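PDB 7O2N: UTP--glucose-1-phosphate uridylyltransferase YngB from Bacillus subtilis, which catalyses the formation of UDP-glucose from glucose-1-phosphate and UTP, supplying glycolipid synthesis and wall teichoic acid glucosylation. Local coordinates for residues 66-70 and 93-99; 131-135 and 203-207; 139-145 and 246-250; 186-190 and 229-235. All coordinates share one frame; numbering follows the deposited sequence.

Read from the N terminus, interaction 1 closes first: a largely helical excursion of 22 residues is caught where the end of helix 62-67 meets the approach to strand 98-103, before any other contact opens. The remaining three interlock. Interaction 2 joins strand 133-136 to the corner between strands 201-204 and 206-210, interaction 3 helix 141-152 to the end of strand 244-247, and interaction 4 strand 182-190 to helix 230-240. Interaction 2 crosses both others, whereas interaction 4 begins and ends within the span of interaction 3. All four reach the large mixed sheet. Interaction 2 touches interaction 3 through Arg-206 and Met-135, and interaction 4 through Tyr-207, which packs on Leu-230 and Leu-234.

Interaction 1 (66-70 and 93-99); sequences DHFDR and IADLANI
The carbonyl O of Phe-68 rests on Ala-94, 3.5 Å from its CA in a C-H...O contact (139° at the hydrogen), with the CB of Ala-94 nearly as close. A methyl is small enough to let the two backbones come this near, which they do where helix 62-67 has just ended and a type I turn, Ile-93 to Leu-96, begins. That turn is closed by a hydrogen bond from Leu-96 N to Ile-93 O. Most of the contact is apolar. With its CG2 anti to the backbone N, Ile-93 brings this methyl against both aromatic side chains where they meet, 3.8 Å from Phe-68 CD1 and 4.0 Å from His-67 CD2. The side chain of Phe-68 is enclosed from several directions: His-67 CD2 lies over the centre of one ring face, 4.0 Å above the ring plane, Leu-96 CD1 meets the ring edge at CE1, and Ile-99 CG1 approaches the CB of Phe-68 at 4.2 Å. The polar end of His-67 is occupied elsewhere, NE2 bonding Gln-39, while its carbonyl O receives a hydrogen bond from Lys-23 of the second subunit. Phe-68 and Leu-96 reach Val-42 on helix 37-47, and Ile-99, on strand 98-103, packs against Ile-53 and Ile-55 of the parallel strand 52-57, so that the returning chain runs directly into the large sheet.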
loop_
_atom_site.group_PDB
_atom_site.type_symbol
_atom_site.label_atom_id
_atom_site.label_comp_id
_atom_site.label_asym_id
_atom_site.label_seq_id
_atom_site.Cartn_x
_atom_site.Cartn_y
_atom_site.Cartn_z
ATOM N N ASP A 66 7.363 3.225 14.111
ATOM C CA ASP A 66 8.259 2.124 13.864
ATOM C C ASP A 66 9.035 2.384 12.578
ATOM O O ASP A 66 10.228 2.129 12.523
ATOM C CB ASP A 66 7.472 0.818 13.809
ATOM C CG ASP A 66 7.313 0.141 15.163
ATOM O OD1 ASP A 66 8.193 0.347 16.080
ATOM O OD2 ASP A 66 6.340 -0.629 15.296
ATOM N N HIS A 67 8.350 2.895 11.554
ATOM C CA HIS A 67 8.955 3.114 10.252
ATOM C C HIS A 67 10.212 3.967 10.385
ATOM O O HIS A 67 11.196 3.703 9.708
ATOM C CB HIS A 67 7.959 3.737 9.268
ATOM C CG HIS A 67 8.453 3.774 7.860
ATOM N ND1 HIS A 67 8.409 2.654 7.018
ATOM C CD2 HIS A 67 8.997 4.781 7.143
ATOM C CE1 HIS A 67 8.937 2.977 5.848
ATOM N NE2 HIS A 67 9.312 4.269 5.905
ATOM N N PHE A 68 10.190 4.963 11.265
ATOM C CA PHE A 68 11.290 5.909 11.323
ATOM C C PHE A 68 12.302 5.575 12.431
ATOM O O PHE A 68 13.077 6.436 12.834
ATOM C CB PHE A 68 10.744 7.337 11.427
ATOM C CG PHE A 68 9.988 7.829 10.217
ATOM C CD1 PHE A 68 10.647 8.235 9.063
ATOM C CD2 PHE A 68 8.604 7.894 10.235
ATOM C CE1 PHE A 68 9.935 8.711 7.974
ATOM C CE2 PHE A 68 7.894 8.360 9.136
ATOM C CZ PHE A 68 8.561 8.780 8.011
ATOM N N ASP A 69 12.337 4.322 12.888
ATOM C CA ASP A 69 13.295 3.897 13.898
ATOM C C ASP A 69 14.143 2.744 13.349
ATOM O O ASP A 69 13.940 2.298 12.224
ATOM C CB ASP A 69 12.559 3.597 15.218
ATOM C CG ASP A 69 13.460 3.298 16.408
ATOM O OD1 ASP A 69 14.512 3.977 16.551
ATOM O OD2 ASP A 69 13.101 2.392 17.187
ATOM N N ARG A 70 15.107 2.267 14.140
ATOM C CA ARG A 70 15.897 1.114 13.748
ATOM C C ARG A 70 15.062 -0.157 13.894
ATOM O O ARG A 70 14.431 -0.378 14.925
ATOM C CB ARG A 70 17.146 1.008 14.621
ATOM C CG ARG A 70 18.122 2.166 14.484
ATOM C CD ARG A 70 19.510 1.736 14.940
ATOM N NE ARG A 70 20.322 1.297 13.807
ATOM C CZ ARG A 70 20.780 2.106 12.858
ATOM N NH1 ARG A 70 20.510 3.402 12.904
ATOM N NH2 ARG A 70 21.499 1.615 11.864
ATOM N N ILE A 93 16.547 6.296 6.548
ATOM C CA ILE A 93 15.162 6.661 6.793
ATOM C C ILE A 93 15.086 7.127 8.237
ATOM O O ILE A 93 14.509 8.171 8.547
ATOM C CB ILE A 93 14.185 5.495 6.533
ATOM C CG1 ILE A 93 14.078 5.115 5.052
ATOM C CG2 ILE A 93 12.810 5.850 7.103
ATOM C CD1 ILE A 93 13.616 3.687 4.813
ATOM N N ALA A 94 15.745 6.350 9.101
ATOM C CA ALA A 94 15.689 6.589 10.526
ATOM C C ALA A 94 16.520 7.810 10.896
ATOM O O ALA A 94 16.578 8.149 12.069
ATOM C CB ALA A 94 16.130 5.341 11.245
ATOM N N ASP A 95 17.102 8.495 9.895
ATOM C CA ASP A 95 18.007 9.612 10.141
ATOM C C ASP A 95 17.502 10.920 9.533
ATOM O O ASP A 95 18.102 11.975 9.720
ATOM C CB ASP A 95 19.442 9.279 9.731
ATOM C CG ASP A 95 20.287 8.778 10.891
ATOM O OD1 ASP A 95 21.276 8.058 10.621
ATOM O OD2 ASP A 95 19.953 9.119 12.058
ATOM N N LEU A 96 16.370 10.874 8.837
ATOM C CA LEU A 96 15.893 12.055 8.140
ATOM C C LEU A 96 15.744 13.247 9.080
ATOM O O LEU A 96 16.132 14.345 8.735
ATOM C CB LEU A 96 14.566 11.710 7.469
ATOM C CG LEU A 96 14.695 10.752 6.296
ATOM C CD1 LEU A 96 13.528 9.794 6.265
ATOM C CD2 LEU A 96 14.759 11.547 5.013
ATOM N N ALA A 97 15.136 13.047 10.245
ATOM C CA ALA A 97 14.838 14.157 11.140
ATOM C C ALA A 97 14.621 13.576 12.526
ATOM O O ALA A 97 14.631 12.361 12.676
ATOM C CB ALA A 97 13.598 14.879 10.675
ATOM N N ASN A 98 14.450 14.431 13.533
ATOM C CA ASN A 98 14.147 13.932 14.861
ATOM C C ASN A 98 12.634 13.914 14.987
ATOM O O ASN A 98 12.019 14.982 15.012
ATOM C CB ASN A 98 14.738 14.811 15.966
ATOM C CG ASN A 98 16.242 14.946 15.912
ATOM O OD1 ASN A 98 16.959 13.975 15.644
ATOM N ND2 ASN A 98 16.718 16.150 16.183
ATOM N N ILE A 99 12.068 12.702 15.060
ATOM C CA ILE A 99 10.631 12.550 14.952
ATOM C C ILE A 99 10.031 12.401 16.345
ATOM O O ILE A 99 10.287 11.402 17.012
ATOM C CB ILE A 99 10.288 11.342 14.068
ATOM C CG1 ILE A 99 11.083 11.312 12.766
ATOM C CG2 ILE A 99 8.801 11.308 13.788
ATOM C CD1 ILE A 99 10.873 12.516 11.889
#

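Interaction 2 (131-135 and 203-207); sequences GDDIM and VMGRY
Met-204 makes the first touch, its CB lying 3.9 Å from Asp-133 OD2. At Gly-205 the chain turns a corner with positive phi, a conformation that suits a residue without a side chain; a side chain there would point at the other segment, where Asp-132 OD1 lies 4.2 Å from Gly-205 N. Arg-206 follows and carries the contact. Its chain is extended from CG to NE, which carries the guanidinium out to meet Asp-133 head-on at its edge. NH2 gives the firm bond of this salt bridge, to Asp-133 OD1 at 2.6 Å and 160°; the acceptor lies in the guanidinium plane and is met on its syn side. NH1 adds weaker bonds to both oxygens, at 3.1 Å to OD1 and 3.3 Å to OD2, and a weak one to Met-204 O within its own segment. The flat groups are nearly coplanar, 24° apart. Asp-133 holds its CG between backbone N and carbonyl carbon (chi1 66°), which points the carboxylate at the arginine. Met-135 lies over one guanidinium face, its SD 4.2 Å above the plane toward the rim. NE of Arg-206 binds Glu-44, so one buried cation serves two carboxylates; a leucine here would probably cost Glu-44 this salt bridge and leave buried Asp-133 with little more than a long, weak ion pair to Arg-252. Ala-141 and Leu-145 of helix 141-152 pack on the arginine, strand 133-136 pairs with 251-254, and Met-204 and Arg-206 bond through their backbones to Gly-158 of strand 156-161.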
loop_
_atom_site.group_PDB
_atom_site.type_symbol
_atom_site.label_atom_id
_atom_site.label_comp_id
_atom_site.label_asym_id
_atom_site.label_seq_id
_atom_site.Cartn_x
_atom_site.Cartn_y
_atom_site.Cartn_z
ATOM N N GLY A 131 -0.786 16.169 4.661
ATOM C CA GLY A 131 -0.083 15.330 3.708
ATOM C C GLY A 131 -0.928 14.981 2.496
ATOM O O GLY A 131 -1.178 13.802 2.274
ATOM N N ASP A 132 -1.340 15.982 1.715
ATOM C CA ASP A 132 -2.420 15.680 0.791
ATOM C C ASP A 132 -1.947 15.674 -0.657
ATOM O O ASP A 132 -2.730 15.394 -1.562
ATOM C CB ASP A 132 -3.760 16.361 1.110
ATOM C CG ASP A 132 -3.696 17.861 1.286
ATOM O OD1 ASP A 132 -2.729 18.474 0.771
ATOM O OD2 ASP A 132 -4.631 18.404 1.928
ATOM N N ASP A 133 -0.650 15.894 -0.861
ATOM C CA ASP A 133 -0.118 15.865 -2.212
ATOM C C ASP A 133 1.380 15.588 -2.147
ATOM O O ASP A 133 2.017 15.889 -1.148
ATOM C CB ASP A 133 -0.462 17.177 -2.935
ATOM C CG ASP A 133 0.225 18.397 -2.328
ATOM O OD1 ASP A 133 1.464 18.430 -2.375
ATOM O OD2 ASP A 133 -0.476 19.267 -1.756
ATOM N N ILE A 134 1.961 15.060 -3.221
ATOM C CA ILE A 134 3.414 15.062 -3.315
ATOM C C ILE A 134 3.815 16.114 -4.347
ATOM O O ILE A 134 3.154 16.263 -5.364
ATOM C CB ILE A 134 3.948 13.641 -3.606
ATOM C CG1 ILE A 134 3.731 12.717 -2.398
ATOM C CG2 ILE A 134 5.387 13.636 -4.114
ATOM C CD1 ILE A 134 3.499 11.235 -2.744
ATOM N N MET A 135 4.869 16.878 -4.042
ATOM C CA MET A 135 5.436 17.881 -4.927
ATOM C C MET A 135 6.805 17.396 -5.388
ATOM O O MET A 135 7.655 17.032 -4.574
ATOM C CB MET A 135 5.630 19.195 -4.179
ATOM C CG MET A 135 4.344 19.922 -3.886
ATOM S SD MET A 135 3.971 21.270 -5.021
ATOM C CE MET A 135 4.735 20.607 -6.497
ATOM N N VAL A 203 -4.714 26.792 -1.443
ATOM C CA VAL A 203 -3.610 26.509 -0.530
ATOM C C VAL A 203 -3.369 25.005 -0.528
ATOM O O VAL A 203 -4.321 24.227 -0.408
ATOM C CB VAL A 203 -3.836 27.052 0.899
ATOM C CG1 VAL A 203 -4.468 28.442 0.876
ATOM C CG2 VAL A 203 -4.681 26.100 1.745
ATOM N N MET A 204 -2.088 24.622 -0.619
ATOM C CA MET A 204 -1.734 23.231 -0.856
ATOM C C MET A 204 -1.077 22.604 0.376
ATOM O O MET A 204 0.089 22.186 0.309
ATOM C CB MET A 204 -0.834 23.094 -2.093
ATOM C CG MET A 204 -1.389 23.799 -3.335
ATOM S SD MET A 204 -2.719 22.927 -4.227
ATOM C CE MET A 204 -3.681 22.268 -2.868
ATOM N N GLY A 205 -1.856 22.554 1.481
ATOM C CA GLY A 205 -1.461 22.077 2.801
ATOM C C GLY A 205 0.019 22.285 3.134
ATOM O O GLY A 205 0.706 21.383 3.603
ATOM N N ARG A 206 0.520 23.491 2.865
ATOM C CA ARG A 206 1.825 23.920 3.341
ATOM C C ARG A 206 1.638 25.272 4.019
ATOM O O ARG A 206 0.897 26.108 3.512
ATOM C CB ARG A 206 2.828 23.921 2.194
ATOM C CG ARG A 206 3.100 22.522 1.680
ATOM C CD ARG A 206 4.177 22.484 0.614
ATOM N NE ARG A 206 4.306 21.143 0.054
ATOM C CZ ARG A 206 3.359 20.503 -0.644
ATOM N NH1 ARG A 206 2.166 21.051 -0.862
ATOM N NH2 ARG A 206 3.616 19.289 -1.098
ATOM N N TYR A 207 2.213 25.422 5.220
ATOM C CA TYR A 207 2.150 26.672 5.967
ATOM C C TYR A 207 3.465 26.874 6.711
ATOM O O TYR A 207 4.082 25.903 7.126
ATOM C CB TYR A 207 1.023 26.668 6.996
ATOM C CG TYR A 207 -0.341 26.268 6.506
ATOM C CD1 TYR A 207 -0.636 24.961 6.127
ATOM C CD2 TYR A 207 -1.390 27.178 6.528
ATOM C CE1 TYR A 207 -1.916 24.587 5.724
ATOM C CE2 TYR A 207 -2.682 26.820 6.156
ATOM C CZ TYR A 207 -2.944 25.522 5.738
ATOM O OH TYR A 207 -4.212 25.172 5.370
#

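Interaction 3 (139-145 and 246-250); sequences TPALRQL and RLLEG
Gln-144 reaches straight from the first turn of helix 141-152 to the other segment: its CG is anti to the carbonyl carbon (chi1 -59°) and the chain beyond is extended. This delivers both ends of the amide to the backbone. OE1 accepts Glu-249 N at 3.1 Å, a nearly straight bond (167°) on a lone pair in the carbonyl plane, and NE2 donates to Thr-139 O at 2.6 Å. Shortened to an alanine, this position would probably leave Glu-249 N and Thr-139 O without these partners and open a gap between the segments. OE1 also sits over the centre of the Arg-246 guanidinium, 3.6 Å above its plane, a position set by the bend of that arginine at chi2 (85°). Glu-249, also bent at chi2, turns its carboxylate back toward the chain before the helix: OE1 takes Thr-139 N on its syn lone pair at 3.2 Å, while OE2 accepts the preceding amide, Glu-138 N. Beside this polar cluster, Leu-248 CD2 meets Leu-145 CD1 at 3.8 Å and Ala-141 CB at 4.2 Å. Helix 141-152 connects strands 125-129 and 156-161, which run parallel with 206-210 between them, a beta-alpha-beta crossover; strand 244-247 is the parallel neighbour of 156-161, in keeping with the alpha/beta GT-A nucleotidyltransferase fold.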
loop_
_atom_site.group_PDB
_atom_site.type_symbol
_atom_site.label_atom_id
_atom_site.label_comp_id
_atom_site.label_asym_id
_atom_site.label_seq_id
_atom_site.Cartn_x
_atom_site.Cartn_y
_atom_site.Cartn_z
ATOM N N THR A 139 13.488 22.933 -6.055
ATOM C CA THR A 139 13.522 23.436 -4.701
ATOM C C THR A 139 12.349 22.825 -3.926
ATOM O O THR A 139 11.181 23.067 -4.252
ATOM C CB THR A 139 13.407 24.957 -4.806
ATOM O OG1 THR A 139 14.687 25.428 -5.208
ATOM C CG2 THR A 139 12.965 25.650 -3.540
ATOM N N PRO A 140 12.606 22.048 -2.845
ATOM C CA PRO A 140 11.528 21.407 -2.092
ATOM C C PRO A 140 10.467 22.426 -1.694
ATOM O O PRO A 140 10.783 23.541 -1.266
ATOM C CB PRO A 140 12.241 20.864 -0.846
ATOM C CG PRO A 140 13.670 20.666 -1.285
ATOM C CD PRO A 140 13.930 21.794 -2.259
ATOM N N ALA A 141 9.205 22.009 -1.849
ATOM C CA ALA A 141 8.070 22.918 -1.761
ATOM C C ALA A 141 8.158 23.806 -0.521
ATOM O O ALA A 141 8.064 25.023 -0.644
ATOM C CB ALA A 141 6.780 22.139 -1.801
ATOM N N LEU A 142 8.331 23.192 0.664
ATOM C CA LEU A 142 8.318 23.929 1.924
ATOM C C LEU A 142 9.441 24.963 1.982
ATOM O O LEU A 142 9.199 26.083 2.432
ATOM C CB LEU A 142 8.399 22.955 3.102
ATOM C CG LEU A 142 8.562 23.582 4.484
ATOM C CD1 LEU A 142 7.254 24.221 4.927
ATOM C CD2 LEU A 142 8.998 22.509 5.476
ATOM N N ARG A 143 10.649 24.578 1.525
ATOM C CA ARG A 143 11.794 25.477 1.467
ATOM C C ARG A 143 11.390 26.808 0.844
ATOM O O ARG A 143 11.858 27.850 1.271
ATOM C CB ARG A 143 12.873 24.921 0.535
ATOM C CG ARG A 143 14.136 25.764 0.504
ATOM C CD ARG A 143 15.126 25.045 1.385
ATOM N NE ARG A 143 16.288 25.846 1.724
ATOM C CZ ARG A 143 16.244 27.011 2.359
ATOM N NH1 ARG A 143 15.090 27.533 2.723
ATOM N NH2 ARG A 143 17.365 27.640 2.648
ATOM N N GLN A 144 10.536 26.740 -0.187
ATOM C CA GLN A 144 10.091 27.895 -0.944
ATOM C C GLN A 144 9.228 28.809 -0.080
ATOM O O GLN A 144 9.342 30.025 -0.210
ATOM C CB GLN A 144 9.333 27.459 -2.198
ATOM C CG GLN A 144 10.121 26.570 -3.162
ATOM C CD GLN A 144 9.267 26.108 -4.324
ATOM O OE1 GLN A 144 8.209 26.684 -4.621
ATOM N NE2 GLN A 144 9.706 25.042 -4.988
ATOM N N LEU A 145 8.369 28.228 0.778
ATOM C CA LEU A 145 7.565 28.990 1.729
ATOM C C LEU A 145 8.466 29.677 2.747
ATOM O O LEU A 145 8.161 30.792 3.190
ATOM C CB LEU A 145 6.636 28.046 2.496
ATOM C CG LEU A 145 5.265 27.807 1.887
ATOM C CD1 LEU A 145 5.322 26.558 1.034
ATOM C CD2 LEU A 145 4.229 27.636 2.984
ATOM N N ARG A 246 3.226 31.982 -1.321
ATOM C CA ARG A 246 4.148 31.626 -2.381
ATOM C C ARG A 246 3.405 30.797 -3.430
ATOM O O ARG A 246 2.686 29.862 -3.089
ATOM C CB ARG A 246 5.311 30.817 -1.800
ATOM C CG ARG A 246 6.222 30.206 -2.856
ATOM C CD ARG A 246 7.221 31.282 -3.205
ATOM N NE ARG A 246 8.452 30.754 -3.761
ATOM C CZ ARG A 246 8.585 30.373 -5.018
ATOM N NH1 ARG A 246 7.543 30.462 -5.827
ATOM N NH2 ARG A 246 9.744 29.915 -5.463
ATOM N N LEU A 247 3.571 31.155 -4.712
ATOM C CA LEU A 247 3.220 30.241 -5.785
ATOM C C LEU A 247 4.337 29.207 -5.857
ATOM O O LEU A 247 5.515 29.551 -5.817
ATOM C CB LEU A 247 3.076 31.007 -7.099
ATOM C CG LEU A 247 2.381 30.254 -8.237
ATOM C CD1 LEU A 247 0.854 30.389 -8.199
ATOM C CD2 LEU A 247 2.938 30.712 -9.575
ATOM N N LEU A 248 3.946 27.934 -5.900
ATOM C CA LEU A 248 4.897 26.852 -5.753
ATOM C C LEU A 248 5.355 26.372 -7.126
ATOM O O LEU A 248 4.543 26.114 -8.017
ATOM C CB LEU A 248 4.215 25.726 -4.976
ATOM C CG LEU A 248 3.901 26.037 -3.515
ATOM C CD1 LEU A 248 2.829 25.109 -2.977
ATOM C CD2 LEU A 248 5.154 25.935 -2.672
ATOM N N GLU A 249 6.660 26.138 -7.230
ATOM C CA GLU A 249 7.311 25.830 -8.485
ATOM C C GLU A 249 6.918 24.455 -9.028
ATOM O O GLU A 249 6.622 24.351 -10.219
ATOM C CB GLU A 249 8.813 26.102 -8.395
ATOM C CG GLU A 249 9.662 25.182 -9.252
ATOM C CD GLU A 249 10.574 24.230 -8.496
ATOM O OE1 GLU A 249 11.305 24.693 -7.600
ATOM O OE2 GLU A 249 10.570 23.035 -8.826
ATOM N N GLY A 250 6.898 23.410 -8.194
ATOM C CA GLY A 250 6.981 22.050 -8.731
ATOM C C GLY A 250 5.687 21.433 -9.288
ATOM O O GLY A 250 4.638 22.077 -9.394
#

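Interaction 4 (186-190 and 229-235); sequences NDLVE and QLTDALR
Helix-on-sheet packing of the alpha/beta type joins helix 230-240 to strand 182-190, with Leu-188 of the strand set against Thr-231 and Leu-234 of the helix. The local axes run almost antiparallel (163°) and approach to 7.9 Å. Leu-188 CD2 fills the space between them, 3.9 Å from both Leu-234 CD1 and Thr-231 CG2; a branched apolar side chain suits a strand position facing a helix, whereas the next residue, Val-189, points away. Polar groups lie on each side of this leucine along the strand. Toward the start of segment 186-190, Arg-235 bends at chi3 (65°) so that NH1 reaches the strand. It bonds Leu-188 O at 2.7 Å, with that oxygen near the guanidinium plane, and forms a salt bridge to Asp-187 OD2 at 2.8 Å. The carboxylate stands steeply to the guanidinium, 78° between planes, so OD1 lies above one face instead of sharing a two-pronged, coplanar pairing. Further along, Thr-231 OG1 gives a weak hydrogen bond to Glu-190 OE2 at 3.2 Å and accepts one from Gln-229 NE2 at 3.1 Å. The hydroxyl thus relays between amide and carboxylate, while its methyl joins the apolar side. Tyr-207 of strand 206-210 also packs on Leu-234. A single arginine nitrogen that serves both a backbone carbonyl and a carboxylate ties the middle of the helix to the strand by a hydrogen bond and a salt bridge, and the nearby aspartate would probably stabilise the arginine's positive charge; the weak Thr-231 to Glu-190 bond probably holds the other end of the contact more loosely.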
loop_
_atom_site.group_PDB
_atom_site.type_symbol
_atom_site.label_atom_id
_atom_site.label_comp_id
_atom_site.label_asym_id
_atom_site.label_seq_id
_atom_site.Cartn_x
_atom_site.Cartn_y
_atom_site.Cartn_z
ATOM N N ASN A 186 -5.144 38.899 1.352
ATOM C CA ASN A 186 -5.910 39.921 2.036
ATOM C C ASN A 186 -6.957 39.240 2.906
ATOM O O ASN A 186 -7.295 39.738 3.968
ATOM C CB ASN A 186 -6.451 40.955 1.041
ATOM C CG ASN A 186 -5.392 41.981 0.706
ATOM O OD1 ASN A 186 -4.772 41.958 -0.366
ATOM N ND2 ASN A 186 -5.166 42.881 1.648
ATOM N N ASP A 187 -7.491 38.124 2.410
ATOM C CA ASP A 187 -8.413 37.292 3.162
ATOM C C ASP A 187 -8.322 35.854 2.636
ATOM O O ASP A 187 -7.461 35.520 1.815
ATOM C CB ASP A 187 -9.811 37.922 3.195
ATOM C CG ASP A 187 -10.724 37.318 4.246
ATOM O OD1 ASP A 187 -10.342 37.318 5.426
ATOM O OD2 ASP A 187 -11.785 36.796 3.864
ATOM N N LEU A 188 -9.216 34.999 3.146
ATOM C CA LEU A 188 -9.178 33.569 2.915
ATOM C C LEU A 188 -10.567 33.014 3.156
ATOM O O LEU A 188 -11.171 33.346 4.169
ATOM C CB LEU A 188 -8.212 32.972 3.940
ATOM C CG LEU A 188 -7.160 32.053 3.334
ATOM C CD1 LEU A 188 -6.561 32.665 2.083
ATOM C CD2 LEU A 188 -6.069 31.737 4.341
ATOM N N VAL A 189 -11.058 32.169 2.241
ATOM C CA VAL A 189 -12.269 31.416 2.542
ATOM C C VAL A 189 -12.037 29.926 2.314
ATOM O O VAL A 189 -11.398 29.518 1.339
ATOM C CB VAL A 189 -13.553 31.919 1.843
ATOM C CG1 VAL A 189 -13.456 31.900 0.322
ATOM C CG2 VAL A 189 -14.779 31.129 2.291
ATOM N N GLU A 190 -12.593 29.150 3.251
ATOM C CA GLU A 190 -12.453 27.706 3.289
ATOM C C GLU A 190 -13.494 27.094 2.370
ATOM O O GLU A 190 -14.687 27.264 2.581
ATOM C CB GLU A 190 -12.614 27.193 4.722
ATOM C CG GLU A 190 -12.332 25.708 4.897
ATOM C CD GLU A 190 -10.978 25.123 4.505
ATOM O OE1 GLU A 190 -10.879 23.883 4.500
ATOM O OE2 GLU A 190 -10.042 25.877 4.174
ATOM N N GLN A 229 -11.201 25.358 12.939
ATOM C CA GLN A 229 -10.670 25.444 11.588
ATOM C C GLN A 229 -9.404 26.313 11.582
ATOM O O GLN A 229 -9.373 27.366 12.210
ATOM C CB GLN A 229 -11.776 25.986 10.677
ATOM C CG GLN A 229 -11.417 26.006 9.203
ATOM C CD GLN A 229 -11.214 24.588 8.741
ATOM O OE1 GLN A 229 -11.985 23.699 9.103
ATOM N NE2 GLN A 229 -10.157 24.369 7.972
ATOM N N LEU A 230 -8.358 25.890 10.856
ATOM C CA LEU A 230 -7.072 26.584 10.899
ATOM C C LEU A 230 -7.127 27.847 10.042
ATOM O O LEU A 230 -6.326 28.771 10.200
ATOM C CB LEU A 230 -5.948 25.635 10.447
ATOM C CG LEU A 230 -4.614 26.266 10.024
ATOM C CD1 LEU A 230 -3.973 27.097 11.124
ATOM C CD2 LEU A 230 -3.631 25.208 9.558
ATOM N N THR A 231 -8.084 27.864 9.118
ATOM C CA THR A 231 -8.188 28.950 8.161
ATOM C C THR A 231 -8.674 30.204 8.882
ATOM O O THR A 231 -8.152 31.295 8.666
ATOM C CB THR A 231 -9.083 28.536 6.993
ATOM O OG1 THR A 231 -9.088 27.109 6.962
ATOM C CG2 THR A 231 -8.572 29.042 5.666
ATOM N N ASP A 232 -9.648 30.018 9.782
ATOM C CA ASP A 232 -10.255 31.113 10.527
ATOM C C ASP A 232 -9.206 31.872 11.340
ATOM O O ASP A 232 -9.368 33.060 11.618
ATOM C CB ASP A 232 -11.443 30.604 11.345
ATOM C CG ASP A 232 -12.475 29.868 10.496
ATOM O OD1 ASP A 232 -12.280 29.751 9.255
ATOM O OD2 ASP A 232 -13.457 29.382 11.082
ATOM N N ALA A 233 -8.120 31.181 11.694
ATOM C CA ALA A 233 -7.058 31.788 12.475
ATOM C C ALA A 233 -6.126 32.554 11.547
ATOM O O ALA A 233 -5.394 33.445 11.966
ATOM C CB ALA A 233 -6.311 30.747 13.261
ATOM N N LEU A 234 -6.151 32.183 10.275
ATOM C CA LEU A 234 -5.443 32.986 9.298
ATOM C C LEU A 234 -6.291 34.217 8.979
ATOM O O LEU A 234 -5.760 35.283 8.692
ATOM C CB LEU A 234 -5.106 32.119 8.077
ATOM C CG LEU A 234 -4.079 31.010 8.336
ATOM C CD1 LEU A 234 -3.893 30.140 7.111
ATOM C CD2 LEU A 234 -2.737 31.588 8.757
ATOM N N ARG A 235 -7.614 34.076 9.111
ATOM C CA ARG A 235 -8.557 35.156 8.860
ATOM C C ARG A 235 -8.372 36.263 9.893
ATOM O O ARG A 235 -8.256 37.432 9.521
ATOM C CB ARG A 235 -10.001 34.646 8.896
ATOM C CG ARG A 235 -10.437 33.939 7.619
ATOM C CD ARG A 235 -11.884 33.487 7.622
ATOM N NE ARG A 235 -12.809 34.607 7.677
ATOM C CZ ARG A 235 -13.324 35.220 6.621
ATOM N NH1 ARG A 235 -13.019 34.811 5.403
ATOM N NH2 ARG A 235 -14.158 36.229 6.785
#